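Local coordinates for protein monomethylamine methyltransferase MtmB1 (Methanosarcina barkeri, PDB 1NTH) that catalyses the transfer of the methyl group of monomethylamine to the corrinoid cofactor of its partner protein MtmC, a step of methanogenesis from methylamine, at residues Asp14-Gly19 against Arg82-Thr87; Glu20-Asp25 against Gly74-Asp79; Asp25-Met30 against Glu235-Leu240; Lys5-Tyr10 against Ala285-Ser290. All blocks are in the same frame, centred on the assembly; numbering follows the deposited sequence.

Contact 1 (Asp14-Gly19 against Arg82-Thr87)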
loop_
_atom_site.group_PDB
_atom_site.type_symbol
_atom_site.label_atom_id
_atom_site.label_comp_id
_atom_site.label_asym_id
_atom_site.label_seq_id
_atom_site.Cartn_x
_atom_site.Cartn_y
_atom_site.Cartn_z
ATOM N N ASP A 14 27.780 15.904 -17.611
ATOM C CA ASP A 14 29.157 16.329 -17.353
ATOM C C ASP A 14 29.921 16.545 -18.657
ATOM O O ASP A 14 30.531 17.596 -18.871
ATOM C CB ASP A 14 29.901 15.274 -16.527
ATOM C CG ASP A 14 29.426 15.201 -15.088
ATOM O OD1 ASP A 14 29.860 14.269 -14.381
ATOM O OD2 ASP A 14 28.634 16.068 -14.661
ATOM N N ARG A 15 29.881 15.543 -19.526
ATOM C CA ARG A 15 30.591 15.609 -20.798
ATOM C C ARG A 15 30.001 16.612 -21.779
ATOM O O ARG A 15 30.734 17.220 -22.563
ATOM C CB ARG A 15 30.644 14.215 -21.426
ATOM C CG ARG A 15 31.340 13.210 -20.526
ATOM C CD ARG A 15 31.435 11.826 -21.134
ATOM N NE ARG A 15 31.941 10.879 -20.143
ATOM C CZ ARG A 15 32.237 9.609 -20.393
ATOM N NH1 ARG A 15 32.086 9.115 -21.614
ATOM N NH2 ARG A 15 32.673 8.829 -19.411
ATOM N N ALA A 16 28.687 16.797 -21.733
ATOM C CA ALA A 16 28.022 17.733 -22.635
ATOM C C ALA A 16 28.426 19.178 -22.361
ATOM O O ALA A 16 28.295 20.043 -23.231
ATOM C CB ALA A 16 26.513 17.590 -22.512
ATOM N N LYS A 17 28.914 19.443 -21.155
ATOM C CA LYS A 17 29.314 20.798 -20.790
ATOM C C LYS A 17 30.735 21.138 -21.230
ATOM O O LYS A 17 31.066 22.312 -21.408
ATOM C CB LYS A 17 29.196 20.995 -19.275
ATOM C CG LYS A 17 27.792 20.797 -18.718
ATOM C CD LYS A 17 26.839 21.901 -19.156
ATOM C CE LYS A 17 27.172 23.224 -18.479
ATOM N NZ LYS A 17 27.062 23.131 -16.992
ATOM N N VAL A 18 31.570 20.121 -21.417
ATOM C CA VAL A 18 32.959 20.351 -21.807
ATOM C C VAL A 18 33.393 19.643 -23.087
ATOM O O VAL A 18 34.574 19.663 -23.441
ATOM C CB VAL A 18 33.916 19.927 -20.675
ATOM C CG1 VAL A 18 33.595 20.704 -19.407
ATOM C CG2 VAL A 18 33.799 18.427 -20.425
ATOM N N GLY A 19 32.443 19.020 -23.777
ATOM C CA GLY A 19 32.769 18.311 -25.000
ATOM C C GLY A 19 33.205 19.221 -26.132
ATOM O O GLY A 19 33.190 20.445 -26.001
ATOM N N ARG A 82 27.753 20.888 -27.932
ATOM C CA ARG A 82 28.983 20.127 -27.754
ATOM C C ARG A 82 28.703 18.644 -27.972
ATOM O O ARG A 82 27.552 18.199 -27.900
ATOM C CB ARG A 82 29.565 20.357 -26.357
ATOM C CG ARG A 82 30.128 21.760 -26.148
ATOM C CD ARG A 82 30.442 22.010 -24.685
ATOM N NE ARG A 82 30.927 23.368 -24.436
ATOM C CZ ARG A 82 32.205 23.736 -24.485
ATOM N NH1 ARG A 82 33.147 22.849 -24.775
ATOM N NH2 ARG A 82 32.540 24.994 -24.232
ATOM N N ILE A 83 29.762 17.890 -28.235
ATOM C CA ILE A 83 29.655 16.460 -28.499
ATOM C C ILE A 83 30.103 15.600 -27.322
ATOM O O ILE A 83 31.158 15.833 -26.736
ATOM C CB ILE A 83 30.513 16.075 -29.726
ATOM C CG1 ILE A 83 30.059 16.878 -30.946
ATOM C CG2 ILE A 83 30.407 14.579 -29.991
ATOM C CD1 ILE A 83 31.018 16.808 -32.122
ATOM N N VAL A 84 29.288 14.605 -26.981
ATOM C CA VAL A 84 29.622 13.686 -25.901
ATOM C C VAL A 84 30.180 12.411 -26.521
ATOM O O VAL A 84 29.547 11.801 -27.384
ATOM C CB VAL A 84 28.382 13.326 -25.053
ATOM C CG1 VAL A 84 28.733 12.220 -24.064
ATOM C CG2 VAL A 84 27.888 14.562 -24.310
ATOM N N LYS A 85 31.367 12.017 -26.077
ATOM C CA LYS A 85 32.038 10.824 -26.581
ATOM C C LYS A 85 32.058 9.695 -25.558
ATOM O O LYS A 85 32.234 9.933 -24.365
ATOM C CB LYS A 85 33.483 11.166 -26.949
ATOM C CG LYS A 85 33.648 12.096 -28.142
ATOM C CD LYS A 85 33.584 11.339 -29.460
ATOM C CE LYS A 85 33.848 12.270 -30.637
ATOM N NZ LYS A 85 34.942 11.777 -31.518
ATOM N N TYR A 86 31.883 8.470 -26.043
ATOM C CA TYR A 86 31.917 7.278 -25.202
ATOM C C TYR A 86 33.214 6.539 -25.503
ATOM O O TYR A 86 33.854 6.788 -26.526
ATOM C CB TYR A 86 30.776 6.318 -25.549
ATOM C CG TYR A 86 29.383 6.876 -25.424
ATOM C CD1 TYR A 86 28.565 7.011 -26.545
ATOM C CD2 TYR A 86 28.867 7.238 -24.185
ATOM C CE1 TYR A 86 27.266 7.488 -26.433
ATOM C CE2 TYR A 86 27.570 7.717 -24.061
ATOM C CZ TYR A 86 26.775 7.840 -25.188
ATOM O OH TYR A 86 25.491 8.315 -25.068
ATOM N N THR A 87 33.604 5.629 -24.615
ATOM C CA THR A 87 34.786 4.813 -24.863
ATOM C C THR A 87 34.226 3.444 -25.232
ATOM O O THR A 87 33.063 3.144 -24.939
ATOM C CB THR A 87 35.683 4.662 -23.620
ATOM O OG1 THR A 87 34.987 3.919 -22.613
ATOM C CG2 THR A 87 36.082 6.026 -23.073
#

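Contact 2 (Glu20-Asp25 against Gly74-Asp79)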
loop_
_atom_site.group_PDB
_atom_site.type_symbol
_atom_site.label_atom_id
_atom_site.label_comp_id
_atom_site.label_asym_id
_atom_site.label_seq_id
_atom_site.Cartn_x
_atom_site.Cartn_y
_atom_site.Cartn_z
ATOM N N GLU A 20 33.594 18.615 -27.249
ATOM C CA GLU A 20 34.034 19.361 -28.425
ATOM C C GLU A 20 32.909 20.262 -28.932
ATOM O O GLU A 20 31.794 19.794 -29.170
ATOM C CB GLU A 20 34.437 18.385 -29.533
ATOM C CG GLU A 20 35.151 19.028 -30.709
ATOM C CD GLU A 20 35.314 18.079 -31.884
ATOM O OE1 GLU A 20 35.553 16.875 -31.655
ATOM O OE2 GLU A 20 35.212 18.540 -33.041
ATOM N N LYS A 21 33.201 21.551 -29.095
ATOM C CA LYS A 21 32.204 22.498 -29.588
ATOM C C LYS A 21 31.954 22.172 -31.055
ATOM O O LYS A 21 32.880 21.816 -31.785
ATOM C CB LYS A 21 32.710 23.935 -29.455
ATOM C CG LYS A 21 31.688 24.893 -28.854
ATOM C CD LYS A 21 30.559 25.158 -29.829
ATOM C CE LYS A 21 29.569 26.177 -29.304
ATOM N NZ LYS A 21 28.572 26.476 -30.368
ATOM N N CYS A 22 30.709 22.316 -31.492
ATOM C CA CYS A 22 30.350 21.985 -32.860
ATOM C C CYS A 22 28.983 22.582 -33.194
ATOM O O CYS A 22 28.088 22.583 -32.351
ATOM C CB CYS A 22 30.334 20.452 -32.972
ATOM S SG CYS A 22 29.579 19.718 -34.421
ATOM N N THR A 23 28.818 23.112 -34.405
ATOM C CA THR A 23 27.528 23.681 -34.788
ATOM C C THR A 23 26.624 22.522 -35.182
ATOM O O THR A 23 27.109 21.444 -35.523
ATOM C CB THR A 23 27.642 24.647 -35.989
ATOM O OG1 THR A 23 27.957 23.907 -37.173
ATOM C CG2 THR A 23 28.726 25.685 -35.736
ATOM N N GLN A 24 25.314 22.734 -35.141
ATOM C CA GLN A 24 24.395 21.664 -35.493
ATOM C C GLN A 24 24.513 21.311 -36.973
ATOM O O GLN A 24 24.279 20.167 -37.363
ATOM C CB GLN A 24 22.952 22.038 -35.136
ATOM C CG GLN A 24 22.010 20.836 -35.154
ATOM C CD GLN A 24 20.727 21.057 -34.367
ATOM O OE1 GLN A 24 19.877 20.168 -34.290
ATOM N NE2 GLN A 24 20.582 22.239 -33.780
ATOM N N ASP A 25 24.882 22.285 -37.798
ATOM C CA ASP A 25 25.050 22.022 -39.224
ATOM C C ASP A 25 26.283 21.157 -39.448
ATOM O O ASP A 25 26.289 20.295 -40.330
ATOM C CB ASP A 25 25.180 23.331 -40.009
ATOM C CG ASP A 25 23.836 23.906 -40.414
ATOM O OD1 ASP A 25 22.799 23.332 -40.021
ATOM O OD2 ASP A 25 23.815 24.932 -41.129
ATOM N N GLY A 74 29.747 9.877 -31.475
ATOM C CA GLY A 74 29.317 10.331 -30.170
ATOM C C GLY A 74 27.908 10.873 -30.312
ATOM O O GLY A 74 27.220 10.585 -31.300
ATOM N N ILE A 75 27.482 11.671 -29.340
ATOM C CA ILE A 75 26.145 12.248 -29.343
ATOM C C ILE A 75 26.209 13.768 -29.236
ATOM O O ILE A 75 26.906 14.311 -28.379
ATOM C CB ILE A 75 25.310 11.705 -28.155
ATOM C CG1 ILE A 75 25.198 10.178 -28.247
ATOM C CG2 ILE A 75 23.938 12.355 -28.140
ATOM C CD1 ILE A 75 24.432 9.675 -29.458
ATOM N N TYR A 76 25.469 14.448 -30.103
ATOM C CA TYR A 76 25.436 15.904 -30.106
ATOM C C TYR A 76 24.382 16.413 -29.124
ATOM O O TYR A 76 23.229 15.977 -29.165
ATOM C CB TYR A 76 25.091 16.412 -31.510
ATOM C CG TYR A 76 25.177 17.916 -31.662
ATOM C CD1 TYR A 76 26.414 18.553 -31.758
ATOM C CD2 TYR A 76 24.027 18.702 -31.692
ATOM C CE1 TYR A 76 26.504 19.937 -31.882
ATOM C CE2 TYR A 76 24.107 20.092 -31.815
ATOM C CZ TYR A 76 25.349 20.698 -31.909
ATOM O OH TYR A 76 25.440 22.069 -32.039
ATOM N N CYS A 77 24.776 17.328 -28.245
ATOM C CA CYS A 77 23.842 17.915 -27.288
ATOM C C CYS A 77 23.413 19.269 -27.847
ATOM O O CYS A 77 24.231 20.181 -27.975
ATOM C CB CYS A 77 24.499 18.102 -25.921
ATOM S SG CYS A 77 23.382 18.852 -24.693
ATOM N N THR A 78 22.132 19.396 -28.173
ATOM C CA THR A 78 21.603 20.627 -28.753
ATOM C C THR A 78 21.670 21.868 -27.871
ATOM O O THR A 78 21.794 22.985 -28.378
ATOM C CB THR A 78 20.139 20.443 -29.199
ATOM O OG1 THR A 78 19.345 20.039 -28.077
ATOM C CG2 THR A 78 20.042 19.394 -30.296
ATOM N N ASP A 79 21.595 21.690 -26.559
ATOM C CA ASP A 79 21.627 22.834 -25.656
ATOM C C ASP A 79 23.015 23.412 -25.415
ATOM O O ASP A 79 23.163 24.623 -25.253
ATOM C CB ASP A 79 20.978 22.460 -24.323
ATOM C CG ASP A 79 19.507 22.135 -24.475
ATOM O OD1 ASP A 79 18.730 23.046 -24.833
ATOM O OD2 ASP A 79 19.127 20.970 -24.251
#

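Contact 3 (Asp25-Met30 against Glu235-Leu240)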
loop_
_atom_site.group_PDB
_atom_site.type_symbol
_atom_site.label_atom_id
_atom_site.label_comp_id
_atom_site.label_asym_id
_atom_site.label_seq_id
_atom_site.Cartn_x
_atom_site.Cartn_y
_atom_site.Cartn_z
ATOM N N ASP A 25 24.882 22.285 -37.798
ATOM C CA ASP A 25 25.050 22.022 -39.224
ATOM C C ASP A 25 26.283 21.157 -39.448
ATOM O O ASP A 25 26.289 20.295 -40.330
ATOM C CB ASP A 25 25.180 23.331 -40.009
ATOM C CG ASP A 25 23.836 23.906 -40.414
ATOM O OD1 ASP A 25 22.799 23.332 -40.021
ATOM O OD2 ASP A 25 23.815 24.932 -41.129
ATOM N N ASP A 26 27.331 21.386 -38.658
ATOM C CA ASP A 26 28.544 20.583 -38.793
ATOM C C ASP A 26 28.205 19.137 -38.466
ATOM O O ASP A 26 28.781 18.208 -39.030
ATOM C CB ASP A 26 29.645 21.051 -37.835
ATOM C CG ASP A 26 30.278 22.368 -38.257
ATOM O OD1 ASP A 26 30.421 22.612 -39.474
ATOM O OD2 ASP A 26 30.651 23.150 -37.355
ATOM N N TRP A 27 27.266 18.954 -37.545
ATOM C CA TRP A 27 26.861 17.617 -37.142
ATOM C C TRP A 27 25.951 16.964 -38.176
ATOM O O TRP A 27 26.239 15.865 -38.655
ATOM C CB TRP A 27 26.150 17.675 -35.782
ATOM C CG TRP A 27 25.845 16.323 -35.190
ATOM C CD1 TRP A 27 24.635 15.685 -35.168
ATOM C CD2 TRP A 27 26.768 15.458 -34.517
ATOM N NE1 TRP A 27 24.749 14.476 -34.516
ATOM C CE2 TRP A 27 26.045 14.314 -34.107
ATOM C CE3 TRP A 27 28.135 15.539 -34.218
ATOM C CZ2 TRP A 27 26.648 13.257 -33.413
ATOM C CZ3 TRP A 27 28.735 14.488 -33.528
ATOM C CH2 TRP A 27 27.987 13.361 -33.132
ATOM N N ASP A 28 24.869 17.652 -38.531
ATOM C CA ASP A 28 23.888 17.130 -39.480
ATOM C C ASP A 28 24.329 17.025 -40.930
ATOM O O ASP A 28 23.967 16.077 -41.623
ATOM C CB ASP A 28 22.619 17.981 -39.476
ATOM C CG ASP A 28 22.013 18.131 -38.103
ATOM O OD1 ASP A 28 22.166 17.206 -37.277
ATOM O OD2 ASP A 28 21.368 19.174 -37.863
ATOM N N LEU A 29 25.088 18.012 -41.388
ATOM C CA LEU A 29 25.513 18.058 -42.780
ATOM C C LEU A 29 26.923 17.560 -43.064
ATOM O O LEU A 29 27.357 17.557 -44.220
ATOM C CB LEU A 29 25.366 19.491 -43.298
ATOM C CG LEU A 29 24.025 20.167 -42.990
ATOM C CD1 LEU A 29 24.030 21.585 -43.548
ATOM C CD2 LEU A 29 22.880 19.357 -43.583
ATOM N N MET A 30 27.637 17.130 -42.028
ATOM C CA MET A 30 28.996 16.650 -42.217
ATOM C C MET A 30 29.380 15.418 -41.398
ATOM O O MET A 30 29.558 14.339 -41.951
ATOM C CB MET A 30 29.988 17.786 -41.938
ATOM C CG MET A 30 31.451 17.384 -42.043
ATOM S SD MET A 30 32.575 18.789 -41.861
ATOM C CE MET A 30 32.523 19.029 -40.075
ATOM N N GLU A 235 20.122 13.298 -35.791
ATOM C CA GLU A 235 20.370 11.867 -35.566
ATOM C C GLU A 235 21.527 11.830 -34.564
ATOM O O GLU A 235 22.417 12.686 -34.629
ATOM C CB GLU A 235 20.814 11.174 -36.862
ATOM C CG GLU A 235 19.859 11.291 -38.046
ATOM C CD GLU A 235 18.541 10.568 -37.826
ATOM O OE1 GLU A 235 18.445 9.765 -36.871
ATOM O OE2 GLU A 235 17.604 10.795 -38.620
ATOM N N LEU A 236 21.537 10.841 -33.668
ATOM C CA LEU A 236 22.575 10.731 -32.628
ATOM C C LEU A 236 22.668 12.099 -31.973
ATOM O O LEU A 236 23.728 12.733 -31.931
ATOM C CB LEU A 236 23.931 10.330 -33.227
ATOM C CG LEU A 236 24.135 8.829 -33.457
ATOM C CD1 LEU A 236 23.196 8.335 -34.541
ATOM C CD2 LEU A 236 25.585 8.561 -33.844
ATOM N N LYS A 237 21.535 12.530 -31.437
ATOM C CA LYS A 237 21.412 13.848 -30.848
ATOM C C LYS A 237 20.422 13.827 -29.685
ATOM O O LYS A 237 19.513 12.999 -29.653
ATOM C CB LYS A 237 20.919 14.789 -31.949
ATOM C CG LYS A 237 20.724 16.236 -31.570
ATOM C CD LYS A 237 20.108 16.999 -32.744
ATOM C CE LYS A 237 20.983 16.915 -33.991
ATOM N NZ LYS A 237 20.317 17.522 -35.184
ATOM N N ILE A 238 20.598 14.743 -28.739
ATOM C CA ILE A 238 19.712 14.809 -27.581
ATOM C C ILE A 238 19.715 16.209 -26.970
ATOM O O ILE A 238 20.645 16.992 -27.180
ATOM C CB ILE A 238 20.152 13.781 -26.501
ATOM C CG1 ILE A 238 19.010 13.526 -25.513
ATOM C CG2 ILE A 238 21.365 14.294 -25.747
ATOM C CD1 ILE A 238 17.828 12.817 -26.133
ATOM N N ASP A 239 18.665 16.520 -26.219
ATOM C CA ASP A 239 18.543 17.809 -25.543
ATOM C C ASP A 239 18.646 17.553 -24.040
ATOM O O ASP A 239 18.416 16.432 -23.585
ATOM C CB ASP A 239 17.200 18.455 -25.881
ATOM C CG ASP A 239 16.026 17.530 -25.617
ATOM O OD1 ASP A 239 15.982 16.427 -26.203
ATOM O OD2 ASP A 239 15.145 17.907 -24.822
ATOM N N LEU A 240 18.990 18.580 -23.269
ATOM C CA LEU A 240 19.130 18.411 -21.825
ATOM C C LEU A 240 17.831 18.076 -21.094
ATOM O O LEU A 240 17.862 17.441 -20.041
ATOM C CB LEU A 240 19.785 19.649 -21.203
ATOM C CG LEU A 240 21.268 19.804 -21.562
ATOM C CD1 LEU A 240 21.857 20.997 -20.826
ATOM C CD2 LEU A 240 22.025 18.534 -21.192
HETATM O O HOH W 1 22.235 14.565 -37.301
#

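Contact 4 (Lys5-Tyr10 against Ala285-Ser290)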
loop_
_atom_site.group_PDB
_atom_site.type_symbol
_atom_site.label_atom_id
_atom_site.label_comp_id
_atom_site.label_asym_id
_atom_site.label_seq_id
_atom_site.Cartn_x
_atom_site.Cartn_y
_atom_site.Cartn_z
ATOM N N LYS A 5 33.306 4.206 -14.685
ATOM C CA LYS A 5 32.051 3.818 -14.055
ATOM C C LYS A 5 31.033 3.560 -15.152
ATOM O O LYS A 5 31.182 4.063 -16.268
ATOM C CB LYS A 5 31.538 4.932 -13.134
ATOM C CG LYS A 5 31.178 6.228 -13.855
ATOM C CD LYS A 5 30.594 7.272 -12.906
ATOM C CE LYS A 5 29.219 6.869 -12.375
ATOM N NZ LYS A 5 28.198 6.777 -13.461
ATOM N N SER A 6 30.008 2.768 -14.853
ATOM C CA SER A 6 28.982 2.506 -15.851
ATOM C C SER A 6 28.407 3.864 -16.229
ATOM O O SER A 6 28.071 4.672 -15.363
ATOM C CB SER A 6 27.889 1.597 -15.286
ATOM O OG SER A 6 28.394 0.291 -15.053
ATOM N N PHE A 7 28.300 4.112 -17.526
ATOM C CA PHE A 7 27.802 5.388 -18.018
ATOM C C PHE A 7 26.326 5.638 -17.712
ATOM O O PHE A 7 25.503 4.730 -17.799
ATOM C CB PHE A 7 28.017 5.465 -19.530
ATOM C CG PHE A 7 27.767 6.826 -20.105
ATOM C CD1 PHE A 7 28.799 7.754 -20.196
ATOM C CD2 PHE A 7 26.496 7.191 -20.525
ATOM C CE1 PHE A 7 28.562 9.031 -20.698
ATOM C CE2 PHE A 7 26.247 8.464 -21.026
ATOM C CZ PHE A 7 27.285 9.385 -21.113
ATOM N N ASP A 8 26.002 6.875 -17.345
ATOM C CA ASP A 8 24.617 7.251 -17.081
ATOM C C ASP A 8 24.359 8.704 -17.474
ATOM O O ASP A 8 25.275 9.414 -17.903
ATOM C CB ASP A 8 24.234 7.012 -15.609
ATOM C CG ASP A 8 25.116 7.762 -14.632
ATOM O OD1 ASP A 8 25.575 8.875 -14.965
ATOM O OD2 ASP A 8 25.335 7.240 -13.513
ATOM N N CYS A 9 23.109 9.135 -17.335
ATOM C CA CYS A 9 22.703 10.491 -17.693
ATOM C C CYS A 9 23.523 11.580 -17.004
ATOM O O CYS A 9 23.679 12.678 -17.542
ATOM C CB CYS A 9 21.212 10.691 -17.387
ATOM S SG CYS A 9 20.737 10.343 -15.669
ATOM N N TYR A 10 24.046 11.282 -15.818
ATOM C CA TYR A 10 24.840 12.260 -15.089
ATOM C C TYR A 10 26.180 12.460 -15.784
ATOM O O TYR A 10 26.666 13.587 -15.895
ATOM C CB TYR A 10 25.036 11.806 -13.641
ATOM C CG TYR A 10 23.720 11.571 -12.939
ATOM C CD1 TYR A 10 23.217 10.281 -12.772
ATOM C CD2 TYR A 10 22.946 12.643 -12.501
ATOM C CE1 TYR A 10 21.971 10.063 -12.188
ATOM C CE2 TYR A 10 21.695 12.437 -11.915
ATOM C CZ TYR A 10 21.215 11.147 -11.765
ATOM O OH TYR A 10 19.975 10.940 -11.204
ATOM N N ALA A 285 20.443 3.821 -26.581
ATOM C CA ALA A 285 19.307 3.750 -25.670
ATOM C C ALA A 285 19.684 3.155 -24.314
ATOM O O ALA A 285 19.283 3.673 -23.273
ATOM C CB ALA A 285 18.187 2.925 -26.297
ATOM N N VAL A 286 20.458 2.075 -24.321
ATOM C CA VAL A 286 20.831 1.427 -23.065
ATOM C C VAL A 286 22.049 2.057 -22.401
ATOM O O VAL A 286 22.408 1.719 -21.274
ATOM C CB VAL A 286 21.087 -0.089 -23.277
ATOM C CG1 VAL A 286 19.834 -0.741 -23.834
ATOM C CG2 VAL A 286 22.265 -0.313 -24.228
ATOM N N LEU A 287 22.664 2.998 -23.102
ATOM C CA LEU A 287 23.849 3.677 -22.609
ATOM C C LEU A 287 23.480 5.029 -21.999
ATOM O O LEU A 287 23.659 5.260 -20.804
ATOM C CB LEU A 287 24.820 3.846 -23.786
ATOM C CG LEU A 287 26.257 4.335 -23.645
ATOM C CD1 LEU A 287 27.026 3.481 -22.657
ATOM C CD2 LEU A 287 26.918 4.275 -25.021
ATOM N N MET A 288 22.940 5.913 -22.826
ATOM C CA MET A 288 22.562 7.249 -22.392
ATOM C C MET A 288 21.262 7.312 -21.587
ATOM O O MET A 288 21.172 8.036 -20.594
ATOM C CB MET A 288 22.443 8.152 -23.624
ATOM C CG MET A 288 21.979 9.575 -23.357
ATOM S SD MET A 288 21.632 10.463 -24.905
ATOM C CE MET A 288 19.990 9.849 -25.279
ATOM N N SER A 289 20.262 6.544 -22.007
ATOM C CA SER A 289 18.955 6.577 -21.357
ATOM C C SER A 289 18.652 5.494 -20.332
ATOM O O SER A 289 17.567 5.499 -19.755
ATOM C CB SER A 289 17.854 6.545 -22.418
ATOM O OG SER A 289 18.024 7.587 -23.361
ATOM N N SER A 290 19.592 4.580 -20.101
ATOM C CA SER A 290 19.376 3.485 -19.151
ATOM C C SER A 290 18.049 2.802 -19.480
ATOM O O SER A 290 17.333 2.340 -18.593
ATOM C CB SER A 290 19.333 4.017 -17.714
ATOM O OG SER A 290 20.579 4.580 -17.333
HETATM O O HOH W 2 22.780 3.906 -18.612
HETATM O O HOH W 3 21.110 7.204 -17.822
#

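Contact 1 (Asp14-Gly19 against Arg82-Thr87)
Arg15 and Arg82 clasp the two ends of this contact, in which the last turn of helix 9-18 packs, roughly antiparallel, on strand 82-84, an inner strand of the small mixed sheet that accompanies the TIM barrel of MtmB1. The axes of 14-18 and 82-84 run at 144° and come within 6.5 Å.

Two arginine-to-carbonyl hydrogen bonds supply the polar part. Arg15 NH1 donates to Lys85 O at 2.9 Å, tilted somewhat from the guanidinium plane, while Arg15 NH2 turns to a salt bridge with Glu90, so the two amino groups serve different partners. Arg82, its chain extended from CG to NE, runs along the C-terminal end of the helix and gives NH1 to Gly19 O at 2.7 Å, close to the guanidinium plane and in the carbonyl plane. Lys17 O stands over one face of the same guanidinium without bonding to NE, and the CD methylene packs against Ala16 O, which accepts from Thr80 OG1.

Apolar contact fills the middle. With CG1 of Val84 anti to its backbone N (chi1 172°), its two methyls face the helix: CG1 touches Arg15 CB at 3.8 Å, and CG2 lies 3.8 Å from Ala16 CB.

A backbone approach completes the contact. A CB on Gly19 would collide with Ile83 O; Gly19 CA makes a CA-H...O contact of 3.4 Å with Ile83 O.

Contact 2 (Glu20-Asp25 against Gly74-Asp79)
The phenol of Tyr76 reaches from strand 75-77 into the turn between strand 20-21 and helix 24-42, and the tight part of the contact gathers round its oxygen. Tyr76 OH donates to Cys22 O at 2.7 Å, with the acceptor at the ring edge and the donor tilted 26° from the carbonyl plane; the hydroxyl is also hydrogen-bonded to His81, which fixes it from a second direction. CG of Tyr76 stands anti to the backbone N (chi1 -174°), and this sends the ring out from its strand to meet the turn. Cys22 SG lies 4.0 Å from Tyr76 CE1, an oblique sulfur-aromatic contact, while CB and CG of Gln24 pack at the CE2 side, the Gln24 chain crossing the tyrosine at about a right angle.

Packing is looser toward Thr78, where Gln24 OE1 comes no nearer than 4.1 Å to Thr78 CG2 and is instead hydrogen-bonded to Lys237. On the solvent side, Thr23 directs its side chain away from the strand and N-caps helix 24-42 through Asp26 N.

Strand 75-77 is an inner strand of the four-stranded mixed sheet. The Tyr76 ring lies against Ile83 and Lys237 of the two neighbouring strands, and Trp27 of helix 24-42 meets it with planes at about 25°.

Contact 3 (Asp25-Met30 against Glu235-Leu240)
Trp27 and Asp28, consecutive on helix 24-42, hold the chain at Glu235-Lys237 by an indole hydrogen bond and a salt bridge. Trp27 NE1 donates to Glu235 O at 2.9 Å; the N-H...O angle is 163°, the oxygen lies in the indole plane, and the donor approaches nearly along the C=O axis. Next to it, Lys237 NZ meets the syn lone pair of Asp28 OD1 at 2.8 Å. The lysine bends at chi3 (-59°), turning its amino group into this buried site, where Asn234 O also accepts from it; the carboxylate is likely to balance its charge.

These bonds join helix 24-42 to the edge of the mixed sheet, because strand 237-238 is its outermost strand within the chain and is parallel to 75-77.

Water extends the polar grip: water 1 donates to Asp28 OD1 at 2.6 Å and accepts from Glu235 N at 2.9 Å.

Apolar contacts line the indole edge, where Trp27 CZ2 touches Leu236 CB at 4.0 Å. The Lys237 methylenes slide past in the opposite direction, CE approaching Trp27 CD1 obliquely at 4.0 Å. A leucine in place of Trp27 would probably leave Glu235 O without its indole donor and open a gap beside Leu236.

Contact 4 (Lys5-Tyr10 against Ala285-Ser290)
Phe7 meets Leu287 and Met288 edge-on, just ahead of helix 9-18 and at the end of helix 271-288. Before it, Lys5 folds back, NZ bonding to Ser6 O and forming salt bridges with Asp8 OD2 and Asp11, while Ser6 OG is hydrogen-bonded to Asp93 and to the backbone N of Lys151 of a neighbouring subunit. With chi1 at -170° the Phe7 ring swings away from its own N toward helix 271-288: CD2 comes 3.4 Å from Leu287 O, and CB touches Leu287 CD1 at 3.8 Å. An alanine here would remove the ring and is likely to leave a gap beside Leu287 O and Tyr86, whose ring meets that of Phe7 edge-to-face. Water 2 stands between Phe7 O and Leu287 O, 3.0 Å and 2.7 Å away. Asp8 N-caps helix 9-18, OD1 accepting from Asp11 N and weakly from Tyr10 N, and OD2 also pairs with Arg165 of another neighbouring subunit. Water 3 accepts from Cys9 N at 2.8 Å and donates to Met288 O at 2.9 Å. Ser290 OG is hydrogen-bonded to both waters and to Lys250. With no direct hydrogen bond across the segments, two waters bridge backbone polar groups, and apolar contacts supply the rest.

In the fold
The contacts lie about 20 to 27 Å from the chain centre, measured between centres. Contacts 1, 2 and 3 reach the same mixed sheet, ordered 20-21, 82-84, 75-77, 237-238; contacts 2 and 3 share Asp25 and helix 24-42, their centres about 6 Å apart. Contact 4 is joined to contact 1 through helix 9-18 and the packing of Tyr86 on Phe7, about 13 Å between centres. Along the chain contact 4 closes the widest loop, enclosing the others; contact 2 nests inside contact 1, and contact 3 crosses both. Contacts 3 and 4 thereby tie the N-terminal region to residues 235-240 and 285-290, and contact 4 also borders two neighbouring subunits.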